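Local coordinates for protein amidohydrolase (Pseudomonas aeruginosa, PDB 2I5G) that probably hydrolyses dipeptides as a metal-dependent dipeptidase of the M19 (membrane dipeptidase) family, built on a TIM barrel, at residues T248-G253 against L282-V287; T211-F216 against T273-I278; S10-G15 against G33-N38. The protein carries 2 engineered substitutions. All coordinates share one frame; numbering follows the deposited sequence.

Contact 1 (T248-G253 against L282-V287)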
ATOM      1  N   THR A 248     -14.486  19.847 -13.896  1.00 27.08           N
ATOM      2  CA  THR A 248     -14.034  19.703 -15.282  1.00 28.75           C
ATOM      3  C   THR A 248     -12.941  18.681 -15.545  1.00 28.59           C
ATOM      4  O   THR A 248     -13.037  17.890 -16.484  1.00 29.30           O
ATOM      5  CB  THR A 248     -13.541  21.042 -15.860  1.00 25.60           C
ATOM      6  OG1 THR A 248     -12.252  21.353 -15.318  1.00 28.91           O
ATOM      7  CG2 THR A 248     -14.512  22.151 -15.520  1.00 27.44           C
ATOM      8  N   ASP A 249     -11.895  18.708 -14.732  1.00 14.94           N
ATOM      9  CA  ASP A 249     -10.791  17.785 -14.915  1.00 12.69           C
ATOM     10  C   ASP A 249      -9.947  18.314 -16.075  1.00 11.32           C
ATOM     11  O   ASP A 249      -9.483  17.553 -16.919  1.00 10.14           O
ATOM     12  CB  ASP A 249     -11.335  16.385 -15.220  1.00 29.86           C
ATOM     13  CG  ASP A 249     -10.282  15.299 -15.092  1.00 35.49           C
ATOM     14  OD1 ASP A 249      -9.287  15.514 -14.368  1.00 35.82           O
ATOM     15  OD2 ASP A 249     -10.458  14.218 -15.701  1.00 38.19           O
ATOM     16  N   PHE A 250      -9.764  19.634 -16.113  1.00 17.63           N
ATOM     17  CA  PHE A 250      -8.957  20.268 -17.155  1.00 17.69           C
ATOM     18  C   PHE A 250      -7.494  19.831 -17.054  1.00 16.59           C
ATOM     19  O   PHE A 250      -6.885  19.910 -15.984  1.00 17.12           O
ATOM     20  CB  PHE A 250      -9.025  21.793 -17.037  1.00 14.35           C
ATOM     21  CG  PHE A 250     -10.110  22.424 -17.863  1.00 18.22           C
ATOM     22  CD1 PHE A 250     -10.212  22.156 -19.229  1.00 17.72           C
ATOM     23  CD2 PHE A 250     -11.017  23.312 -17.284  1.00 18.93           C
ATOM     24  CE1 PHE A 250     -11.198  22.762 -20.008  1.00 16.25           C
ATOM     25  CE2 PHE A 250     -12.008  23.923 -18.055  1.00 17.84           C
ATOM     26  CZ  PHE A 250     -12.097  23.646 -19.421  1.00 16.74           C
ATOM     27  N   THR A 251      -6.937  19.380 -18.174  1.00  6.27           N
ATOM     28  CA  THR A 251      -5.547  18.928 -18.231  1.00  5.86           C
ATOM     29  C   THR A 251      -4.745  19.890 -19.112  1.00  5.90           C
ATOM     30  O   THR A 251      -3.693  19.539 -19.659  1.00  4.84           O
ATOM     31  CB  THR A 251      -5.458  17.512 -18.831  1.00  6.59           C
ATOM     32  OG1 THR A 251      -5.898  17.537 -20.194  1.00  7.80           O
ATOM     33  CG2 THR A 251      -6.339  16.558 -18.056  1.00  6.91           C
ATOM     34  N   GLN A 252      -5.260  21.110 -19.224  1.00  7.46           N
ATOM     35  CA  GLN A 252      -4.668  22.162 -20.039  1.00  7.97           C
ATOM     36  C   GLN A 252      -3.150  22.341 -19.966  1.00  9.59           C
ATOM     37  O   GLN A 252      -2.581  22.613 -18.904  1.00 10.00           O
ATOM     38  CB  GLN A 252      -5.352  23.486 -19.716  1.00  5.23           C
ATOM     39  CG  GLN A 252      -5.173  24.529 -20.783  1.00  5.42           C
ATOM     40  CD  GLN A 252      -6.001  25.762 -20.527  1.00  4.99           C
ATOM     41  OE1 GLN A 252      -7.223  25.688 -20.401  1.00  5.31           O
ATOM     42  NE2 GLN A 252      -5.340  26.911 -20.450  1.00  6.19           N
ATOM     43  N   GLY A 253      -2.503  22.190 -21.120  1.00 13.64           N
ATOM     44  CA  GLY A 253      -1.063  22.355 -21.205  1.00 14.81           C
ATOM     45  C   GLY A 253      -0.225  21.089 -21.153  1.00 15.86           C
ATOM     46  O   GLY A 253       0.947  21.101 -21.520  1.00 15.53           O
ATOM     47  N   LEU A 282     -16.732  20.358 -27.355  1.00 21.28           N
ATOM     48  CA  LEU A 282     -16.694  21.602 -28.109  1.00 20.58           C
ATOM     49  C   LEU A 282     -17.554  22.643 -27.410  1.00 20.90           C
ATOM     50  O   LEU A 282     -18.712  22.390 -27.086  1.00 22.65           O
ATOM     51  CB  LEU A 282     -17.197  21.368 -29.533  1.00  9.98           C
ATOM     52  CG  LEU A 282     -17.339  22.595 -30.437  1.00  9.02           C
ATOM     53  CD1 LEU A 282     -16.021  23.355 -30.550  1.00  7.59           C
ATOM     54  CD2 LEU A 282     -17.813  22.129 -31.804  1.00  9.07           C
ATOM     55  N   GLY A 283     -16.974  23.812 -27.173  1.00 11.54           N
ATOM     56  CA  GLY A 283     -17.695  24.865 -26.491  1.00  9.95           C
ATOM     57  C   GLY A 283     -17.042  25.141 -25.150  1.00 10.61           C
ATOM     58  O   GLY A 283     -17.322  26.157 -24.504  1.00 12.02           O
ATOM     59  N   ILE A 284     -16.175  24.230 -24.718  1.00 10.27           N
ATOM     60  CA  ILE A 284     -15.463  24.397 -23.454  1.00  9.58           C
ATOM     61  C   ILE A 284     -14.164  23.589 -23.451  1.00  9.17           C
ATOM     62  O   ILE A 284     -13.950  22.724 -22.606  1.00  8.46           O
ATOM     63  CB  ILE A 284     -16.364  24.001 -22.248  1.00 16.20           C
ATOM     64  CG1 ILE A 284     -15.669  24.396 -20.942  1.00 16.93           C
ATOM     65  CG2 ILE A 284     -16.706  22.511 -22.295  1.00 13.48           C
ATOM     66  CD1 ILE A 284     -16.546  24.292 -19.719  1.00 19.94           C
ATOM     67  N   ARG A 285     -13.300  23.896 -24.417  1.00 16.50           N
ATOM     68  CA  ARG A 285     -12.008  23.234 -24.582  1.00 15.95           C
ATOM     69  C   ARG A 285     -10.914  23.846 -23.701  1.00 14.78           C
ATOM     70  O   ARG A 285      -9.893  23.211 -23.442  1.00 15.45           O
ATOM     71  CB  ARG A 285     -11.571  23.308 -26.048  1.00 15.63           C
ATOM     72  CG  ARG A 285     -12.450  22.554 -27.014  1.00 18.52           C
ATOM     73  CD  ARG A 285     -11.916  21.154 -27.262  1.00 22.60           C
ATOM     74  NE  ARG A 285     -12.709  20.421 -28.252  1.00 27.64           N
ATOM     75  CZ  ARG A 285     -12.878  20.794 -29.520  1.00 27.50           C
ATOM     76  NH1 ARG A 285     -12.317  21.905 -29.976  1.00 28.77           N
ATOM     77  NH2 ARG A 285     -13.598  20.042 -30.344  1.00 26.73           N
ATOM     78  N   THR A 286     -11.113  25.082 -23.261  1.00 10.15           N
ATOM     79  CA  THR A 286     -10.136  25.749 -22.405  1.00 11.67           C
ATOM     80  C   THR A 286     -10.805  26.380 -21.185  1.00 12.09           C
ATOM     81  O   THR A 286     -11.990  26.723 -21.207  1.00 12.41           O
ATOM     82  CB  THR A 286      -9.370  26.859 -23.157  1.00 14.16           C
ATOM     83  OG1 THR A 286     -10.296  27.833 -23.649  1.00 12.46           O
ATOM     84  CG2 THR A 286      -8.584  26.281 -24.313  1.00 12.32           C
ATOM     85  N   VAL A 287     -10.031  26.529 -20.118  1.00 11.65           N
ATOM     86  CA  VAL A 287     -10.536  27.111 -18.888  1.00 11.05           C
ATOM     87  C   VAL A 287     -11.183  28.461 -19.170  1.00 12.34           C
ATOM     88  O   VAL A 287     -12.260  28.763 -18.655  1.00 13.78           O
ATOM     89  CB  VAL A 287      -9.395  27.291 -17.868  1.00  4.80           C
ATOM     90  CG1 VAL A 287      -9.941  27.846 -16.562  1.00  3.89           C
ATOM     91  CG2 VAL A 287      -8.708  25.954 -17.629  1.00  4.16           C
TER
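F250 lies level with V287 and Q252 with T286 where the two loops run past each other, the CA atoms of F250 and V287 7.2 Å apart and those of Q252 and T286 7.0 Å. The one hydrogen bond across joins backbone to side chain: V287 N donates to Q252 OE1 at 2.9 Å. It is nearly straight, 175° at the hydrogen, and the donor lies in the plane of the amide carbonyl. Q252 reaches that far because its chain is extended, CG anti to the backbone N (chi1 -160°). Beside it the F250 ring packs against 284-287. V287 CG2 covers one face, a CH-pi contact 3.9 Å from the F250 ring centroid, displaced toward the CD2 side. At the ring's edge F250 CE1 meets I284 O at 3.8 Å, while F250 CZ packs on I284 CG1 at 4.0 Å. The other end of the Q252 amide is held too, since NE2 donates to D28 OD2 in helix 23-31. With OE1 bound to V287 N and NE2 to D28 OD2, both ends of the amide are used, which fixes which end is oxygen and probably its rotation; the Q252 side-chain carbonyl thus satisfies the V287 backbone N-H beside an apolar ring contact.

Contact 2 (T211-F216 against T273-I278)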
ATOM      1  N   THR A 211     -17.788  15.706 -14.221  1.00 17.98           N
ATOM      2  CA  THR A 211     -16.640  16.002 -15.073  1.00 20.18           C
ATOM      3  C   THR A 211     -17.001  15.959 -16.557  1.00 21.96           C
ATOM      4  O   THR A 211     -18.123  15.607 -16.921  1.00 21.16           O
ATOM      5  CB  THR A 211     -15.493  15.002 -14.818  1.00 22.96           C
ATOM      6  OG1 THR A 211     -14.312  15.451 -15.493  1.00 24.37           O
ATOM      7  CG2 THR A 211     -15.867  13.610 -15.331  1.00 21.46           C
HETATM    8  N   MSE A 212     -16.037  16.304 -17.406  1.00 23.34           N
HETATM    9  CA  MSE A 212     -16.245  16.328 -18.853  1.00 26.32           C
HETATM   10  C   MSE A 212     -15.151  15.612 -19.648  1.00 23.69           C
HETATM   11  O   MSE A 212     -14.979  15.866 -20.840  1.00 23.13           O
HETATM   12  CB  MSE A 212     -16.336  17.775 -19.331  1.00 71.13           C
HETATM   13  CG  MSE A 212     -15.126  18.605 -18.946  1.00 80.73           C
HETATM   14 SE   MSE A 212     -15.087  20.340 -19.779  1.00 96.39          SE
HETATM   15  CE  MSE A 212     -15.875  21.377 -18.364  1.00 90.88           C
ATOM     16  N   PHE A 213     -14.420  14.714 -19.000  1.00 19.52           N
ATOM     17  CA  PHE A 213     -13.351  13.999 -19.685  1.00 18.46           C
ATOM     18  C   PHE A 213     -13.868  13.162 -20.851  1.00 18.76           C
ATOM     19  O   PHE A 213     -14.639  12.220 -20.660  1.00 18.55           O
ATOM     20  CB  PHE A 213     -12.598  13.107 -18.709  1.00 22.92           C
ATOM     21  CG  PHE A 213     -11.196  12.828 -19.128  1.00 23.27           C
ATOM     22  CD1 PHE A 213     -10.278  13.867 -19.234  1.00 24.61           C
ATOM     23  CD2 PHE A 213     -10.789  11.536 -19.428  1.00 23.88           C
ATOM     24  CE1 PHE A 213      -8.970  13.623 -19.637  1.00 26.48           C
ATOM     25  CE2 PHE A 213      -9.484  11.278 -19.832  1.00 25.26           C
ATOM     26  CZ  PHE A 213      -8.570  12.320 -19.937  1.00 25.47           C
ATOM     27  N   ALA A 214     -13.418  13.507 -22.054  1.00 18.93           N
ATOM     28  CA  ALA A 214     -13.829  12.832 -23.284  1.00 18.12           C
ATOM     29  C   ALA A 214     -14.041  11.324 -23.156  1.00 18.22           C
ATOM     30  O   ALA A 214     -15.151  10.825 -23.364  1.00 18.74           O
ATOM     31  CB  ALA A 214     -12.823  13.127 -24.395  1.00 24.36           C
ATOM     32  N   PRO A 215     -12.981  10.577 -22.809  1.00 20.51           N
ATOM     33  CA  PRO A 215     -13.049   9.119 -22.656  1.00 20.25           C
ATOM     34  C   PRO A 215     -14.290   8.587 -21.938  1.00 20.57           C
ATOM     35  O   PRO A 215     -14.831   7.543 -22.319  1.00 21.87           O
ATOM     36  CB  PRO A 215     -11.771   8.804 -21.884  1.00 34.12           C
ATOM     37  CG  PRO A 215     -10.817   9.810 -22.419  1.00 35.32           C
ATOM     38  CD  PRO A 215     -11.647  11.074 -22.427  1.00 34.98           C
ATOM     39  N   PHE A 216     -14.741   9.309 -20.911  1.00  9.26           N
ATOM     40  CA  PHE A 216     -15.894   8.881 -20.115  1.00  7.97           C
ATOM     41  C   PHE A 216     -17.260   9.421 -20.554  1.00  6.57           C
ATOM     42  O   PHE A 216     -18.258   9.202 -19.879  1.00  5.48           O
ATOM     43  CB  PHE A 216     -15.664   9.236 -18.634  1.00 21.70           C
ATOM     44  CG  PHE A 216     -14.244   9.016 -18.154  1.00 20.94           C
ATOM     45  CD1 PHE A 216     -13.472   7.957 -18.638  1.00 20.51           C
ATOM     46  CD2 PHE A 216     -13.681   9.868 -17.208  1.00 20.03           C
ATOM     47  CE1 PHE A 216     -12.167   7.757 -18.190  1.00 18.72           C
ATOM     48  CE2 PHE A 216     -12.374   9.672 -16.756  1.00 20.49           C
ATOM     49  CZ  PHE A 216     -11.617   8.613 -17.252  1.00 19.25           C
ATOM     50  N   THR A 273      -4.866   1.412 -18.583  1.00 14.43           N
ATOM     51  CA  THR A 273      -5.896   1.779 -19.545  1.00 15.16           C
ATOM     52  C   THR A 273      -5.306   2.609 -20.677  1.00 14.99           C
ATOM     53  O   THR A 273      -4.106   2.887 -20.705  1.00 14.01           O
ATOM     54  CB  THR A 273      -7.013   2.614 -18.865  1.00 29.74           C
ATOM     55  OG1 THR A 273      -8.153   2.690 -19.726  1.00 31.02           O
ATOM     56  CG2 THR A 273      -6.524   4.031 -18.583  1.00 27.99           C
ATOM     57  N   ASN A 274      -6.171   2.991 -21.610  1.00 18.86           N
ATOM     58  CA  ASN A 274      -5.786   3.819 -22.744  1.00 19.93           C
ATOM     59  C   ASN A 274      -6.949   4.761 -23.010  1.00 18.73           C
ATOM     60  O   ASN A 274      -8.028   4.323 -23.403  1.00 18.52           O
ATOM     61  CB  ASN A 274      -5.495   2.963 -23.978  1.00 45.52           C
ATOM     62  CG  ASN A 274      -5.084   3.797 -25.186  1.00 49.50           C
ATOM     63  OD1 ASN A 274      -4.295   4.741 -25.072  1.00 49.91           O
ATOM     64  ND2 ASN A 274      -5.610   3.441 -26.354  1.00 51.36           N
ATOM     65  N   PHE A 275      -6.730   6.050 -22.769  1.00 27.43           N
ATOM     66  CA  PHE A 275      -7.770   7.053 -22.971  1.00 27.34           C
ATOM     67  C   PHE A 275      -8.015   7.325 -24.441  1.00 27.84           C
ATOM     68  O   PHE A 275      -9.155   7.452 -24.876  1.00 29.85           O
ATOM     69  CB  PHE A 275      -7.394   8.384 -22.309  1.00 18.60           C
ATOM     70  CG  PHE A 275      -7.143   8.293 -20.833  1.00 17.39           C
ATOM     71  CD1 PHE A 275      -7.965   7.528 -20.011  1.00 17.44           C
ATOM     72  CD2 PHE A 275      -6.112   9.027 -20.250  1.00 17.35           C
ATOM     73  CE1 PHE A 275      -7.767   7.496 -18.632  1.00 15.03           C
ATOM     74  CE2 PHE A 275      -5.906   9.001 -18.874  1.00 16.80           C
ATOM     75  CZ  PHE A 275      -6.737   8.235 -18.065  1.00 16.59           C
ATOM     76  N   GLY A 276      -6.932   7.413 -25.202  1.00 19.21           N
ATOM     77  CA  GLY A 276      -7.046   7.716 -26.611  1.00 18.83           C
ATOM     78  C   GLY A 276      -6.873   9.219 -26.758  1.00 19.24           C
ATOM     79  O   GLY A 276      -6.331   9.872 -25.868  1.00 18.64           O
ATOM     80  N   LYS A 277      -7.335   9.769 -27.875  1.00 26.09           N
ATOM     81  CA  LYS A 277      -7.237  11.200 -28.134  1.00 26.88           C
ATOM     82  C   LYS A 277      -7.914  12.000 -27.020  1.00 26.69           C
ATOM     83  O   LYS A 277      -8.991  11.632 -26.552  1.00 26.51           O
ATOM     84  CB  LYS A 277      -7.903  11.525 -29.473  1.00 54.17           C
ATOM     85  CG  LYS A 277      -7.350  10.726 -30.643  1.00 58.25           C
ATOM     86  CD  LYS A 277      -8.464  10.116 -31.514  1.00 59.41           C
ATOM     87  CE  LYS A 277      -9.158   8.913 -30.850  1.00 58.16           C
ATOM     88  NZ  LYS A 277      -9.989   9.259 -29.660  1.00 56.69           N
ATOM     89  N   ILE A 278      -7.281  13.091 -26.602  1.00 28.11           N
ATOM     90  CA  ILE A 278      -7.839  13.937 -25.553  1.00 27.90           C
ATOM     91  C   ILE A 278      -8.478  15.173 -26.181  1.00 26.82           C
ATOM     92  O   ILE A 278      -7.803  16.141 -26.522  1.00 26.41           O
ATOM     93  CB  ILE A 278      -6.750  14.389 -24.537  1.00 25.85           C
ATOM     94  CG1 ILE A 278      -6.049  13.171 -23.927  1.00 24.75           C
ATOM     95  CG2 ILE A 278      -7.389  15.213 -23.424  1.00 24.26           C
ATOM     96  CD1 ILE A 278      -6.978  12.247 -23.144  1.00 25.51           C
TER
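F213 and F275 form a T-shaped aromatic pair between two long loops of the TIM-barrel fold, one following strand 207-210 and the other linking helix 256-263 to helix 291-299. The edge of F213 is directed at the face of F275: the centroids of the F213 and F275 rings are 5.2 Å apart and the planes stand at 80°. F213 CE2 sits over the centre of the F275 ring, 3.9 Å from F275 CG. F213 has its CG anti to the backbone N (chi1 -155°), which carries the ring toward 273-278 although the root of the side chain does not aim there. The next corner of the same ring, F213 CZ, touches the tip of I278 at CD1, 3.6 Å away, so F213 is met by both F275 and I278. P215 packs nearest the root of F275, with P215 CG 3.7 Å from F275 CB. F216 comes in more loosely, its CZ 4.2 Å from F275 CE1. Within its own segment F216 also takes F213 CD2 over one ring face, and the backbone bond from F216 N to F213 O (2.9 Å) closes the turn that brings these two rings together. The contact is entirely apolar. Outside the two segments, F275 and I278 touch F259 of helix 256-263, and F275 also T263 of that helix, while F216 meets the ring of H189; the cluster therefore ties the loop after strand 207-210 to the loop that leaves helix 256-263.

Contact 3 (S10-G15 against G33-N38)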
ATOM      1  N   SER A  10     -21.144  35.816 -10.010  1.00 20.32           N
ATOM      2  CA  SER A  10     -21.271  34.524  -9.350  1.00 19.11           C
ATOM      3  C   SER A  10     -19.961  33.886  -8.909  1.00 18.14           C
ATOM      4  O   SER A  10     -18.885  34.206  -9.420  1.00 16.61           O
ATOM      5  CB  SER A  10     -22.028  33.554 -10.261  1.00 26.73           C
ATOM      6  OG  SER A  10     -22.416  32.395  -9.548  1.00 29.07           O
ATOM      7  N   ILE A  11     -20.074  32.985  -7.937  1.00 13.61           N
ATOM      8  CA  ILE A  11     -18.934  32.254  -7.408  1.00 13.18           C
ATOM      9  C   ILE A  11     -18.782  31.012  -8.263  1.00 11.89           C
ATOM     10  O   ILE A  11     -19.610  30.107  -8.196  1.00 11.51           O
ATOM     11  CB  ILE A  11     -19.177  31.793  -5.963  1.00 16.31           C
ATOM     12  CG1 ILE A  11     -19.388  33.003  -5.057  1.00 17.82           C
ATOM     13  CG2 ILE A  11     -18.001  30.951  -5.481  1.00 14.65           C
ATOM     14  CD1 ILE A  11     -18.206  33.938  -5.028  1.00 21.57           C
ATOM     15  N   VAL A  12     -17.745  30.969  -9.090  1.00 15.82           N
ATOM     16  CA  VAL A  12     -17.541  29.795  -9.922  1.00 15.12           C
ATOM     17  C   VAL A  12     -16.368  29.014  -9.355  1.00 14.40           C
ATOM     18  O   VAL A  12     -15.311  29.574  -9.057  1.00 13.24           O
ATOM     19  CB  VAL A  12     -17.307  30.174 -11.423  1.00 12.47           C
ATOM     20  CG1 VAL A  12     -17.355  31.687 -11.601  1.00 13.14           C
ATOM     21  CG2 VAL A  12     -15.995  29.596 -11.929  1.00 11.30           C
ATOM     22  N   ILE A  13     -16.576  27.715  -9.187  1.00 13.72           N
ATOM     23  CA  ILE A  13     -15.560  26.840  -8.632  1.00 12.30           C
ATOM     24  C   ILE A  13     -15.447  25.579  -9.458  1.00 13.04           C
ATOM     25  O   ILE A  13     -16.441  25.102 -10.002  1.00 14.53           O
ATOM     26  CB  ILE A  13     -15.909  26.469  -7.178  1.00 15.22           C
ATOM     27  CG1 ILE A  13     -15.783  27.717  -6.296  1.00 16.20           C
ATOM     28  CG2 ILE A  13     -15.013  25.336  -6.690  1.00 15.30           C
ATOM     29  CD1 ILE A  13     -16.100  27.490  -4.839  1.00 14.61           C
ATOM     30  N   ASP A  14     -14.233  25.045  -9.559  1.00 11.29           N
ATOM     31  CA  ASP A  14     -14.004  23.828 -10.324  1.00 11.30           C
ATOM     32  C   ASP A  14     -13.426  22.759  -9.422  1.00  9.79           C
ATOM     33  O   ASP A  14     -12.367  22.942  -8.831  1.00  7.72           O
ATOM     34  CB  ASP A  14     -13.056  24.095 -11.492  1.00 29.18           C
ATOM     35  CG  ASP A  14     -12.913  22.895 -12.410  1.00 32.39           C
ATOM     36  OD1 ASP A  14     -12.363  23.065 -13.521  1.00 32.05           O
ATOM     37  OD2 ASP A  14     -13.346  21.783 -12.022  1.00 34.45           O
ATOM     38  N   GLY A  15     -14.135  21.641  -9.331  1.00 14.40           N
ATOM     39  CA  GLY A  15     -13.715  20.542  -8.483  1.00 15.04           C
ATOM     40  C   GLY A  15     -12.396  19.865  -8.815  1.00 15.25           C
ATOM     41  O   GLY A  15     -11.824  19.193  -7.957  1.00 15.69           O
ATOM     42  N   GLY A  33     -13.319  33.854 -15.502  1.00 12.30           N
ATOM     43  CA  GLY A  33     -13.977  34.318 -14.292  1.00 12.32           C
ATOM     44  C   GLY A  33     -13.989  33.321 -13.145  1.00 13.83           C
ATOM     45  O   GLY A  33     -14.780  33.449 -12.209  1.00 15.22           O
ATOM     46  N   LEU A  34     -13.106  32.331 -13.216  1.00  8.75           N
ATOM     47  CA  LEU A  34     -13.002  31.298 -12.194  1.00  7.65           C
ATOM     48  C   LEU A  34     -12.707  31.939 -10.842  1.00  7.15           C
ATOM     49  O   LEU A  34     -11.810  32.772 -10.727  1.00  8.13           O
ATOM     50  CB  LEU A  34     -11.878  30.325 -12.569  1.00 13.84           C
ATOM     51  CG  LEU A  34     -11.765  28.978 -11.853  1.00 14.90           C
ATOM     52  CD1 LEU A  34     -13.002  28.143 -12.138  1.00 16.40           C
ATOM     53  CD2 LEU A  34     -10.519  28.243 -12.334  1.00 13.11           C
ATOM     54  N   THR A  35     -13.464  31.554  -9.820  1.00 28.33           N
ATOM     55  CA  THR A  35     -13.256  32.101  -8.484  1.00 27.64           C
ATOM     56  C   THR A  35     -12.254  31.242  -7.723  1.00 29.12           C
ATOM     57  O   THR A  35     -11.309  31.758  -7.124  1.00 30.13           O
ATOM     58  CB  THR A  35     -14.566  32.155  -7.686  1.00  6.84           C
ATOM     59  OG1 THR A  35     -15.555  32.864  -8.440  1.00  6.61           O
ATOM     60  CG2 THR A  35     -14.351  32.865  -6.363  1.00  6.40           C
ATOM     61  N   ALA A  36     -12.457  29.929  -7.751  1.00  8.59           N
ATOM     62  CA  ALA A  36     -11.549  29.026  -7.059  1.00  7.76           C
ATOM     63  C   ALA A  36     -11.499  27.662  -7.734  1.00  7.78           C
ATOM     64  O   ALA A  36     -12.398  27.301  -8.494  1.00  7.19           O
ATOM     65  CB  ALA A  36     -11.968  28.881  -5.606  1.00  1.24           C
ATOM     66  N   ALA A  37     -10.440  26.906  -7.458  1.00 12.04           N
ATOM     67  CA  ALA A  37     -10.292  25.588  -8.050  1.00 12.58           C
ATOM     68  C   ALA A  37      -9.442  24.607  -7.243  1.00 14.35           C
ATOM     69  O   ALA A  37      -8.441  24.984  -6.631  1.00 15.59           O
ATOM     70  CB  ALA A  37      -9.722  25.725  -9.449  1.00  6.60           C
ATOM     71  N   ASN A  38      -9.863  23.343  -7.246  1.00 20.90           N
ATOM     72  CA  ASN A  38      -9.142  22.261  -6.572  1.00 20.27           C
ATOM     73  C   ASN A  38      -8.005  21.863  -7.511  1.00 19.71           C
ATOM     74  O   ASN A  38      -8.229  21.161  -8.498  1.00 20.12           O
ATOM     75  CB  ASN A  38     -10.061  21.046  -6.360  1.00  5.47           C
ATOM     76  CG  ASN A  38      -9.303  19.795  -5.905  1.00  5.88           C
ATOM     77  OD1 ASN A  38      -8.073  19.780  -5.856  1.00  6.53           O
ATOM     78  ND2 ASN A  38     -10.043  18.737  -5.574  1.00  4.57           N
TER
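Flat peptide groups of strands 13-17 and 36-40 meet edge to edge through N-H...O bonds in a parallel pairing, with I13 and A36 on one face, I13 CG1 against A36 CB at 4.0 Å, and D14 and A37 on the other. Next to the bridges V12 and L34 cross at about a right angle, V12 CG2 meeting L34 CD1. V12 O takes two donors: A36 N at 3.2 Å, in the carbonyl plane, and T35 N at 2.8 Å, tilted 22° from it. Beyond that, D14 N donates to A36 O at 3.1 Å and N38 N to D14 O at 3.0 Å. One side chain extends the ladder backwards: T35 OG1, placed beside its own backbone N (chi1 -54°), accepts from V12 N at 3.0 Å. Helix 23-31 joins the strands as a beta-alpha-beta crossover, and G33 ends it with a Schellman motif. On the I13 side, helices 74-82 and 304-323 cover the sheet; on the other, D14 OD1 probably bonds to T248 OG1. The chemistry is thus that of a buried strand pair whose polar backbone atoms are bonded partly to each other and partly to neighbouring strands and helix 304-323, with a threonine hydroxyl supplying an acceptor at V12.

Contact 3 comes first along the chain and closes before the others open; contacts 1 and 2 interleave, the order being 211-216, 248-253, 273-278, 282-287, in which the segments of the two alternate. The centres of contacts 1 and 2 are about 12 Å apart, those of 1 and 3 about 14 Å, and those of 2 and 3 about 23 Å, so contact 1 bridges the other two. It does so partly through T248, whose O accepts from T211 OG1 and whose OG1 probably bonds to D14 OD1. Contact 3 is the first strand pair of the barrel; contacts 1 and 2 both use the long loop between helices 256-263 and 291-299, which packs on the loops leaving strands 244-246 and 207-210.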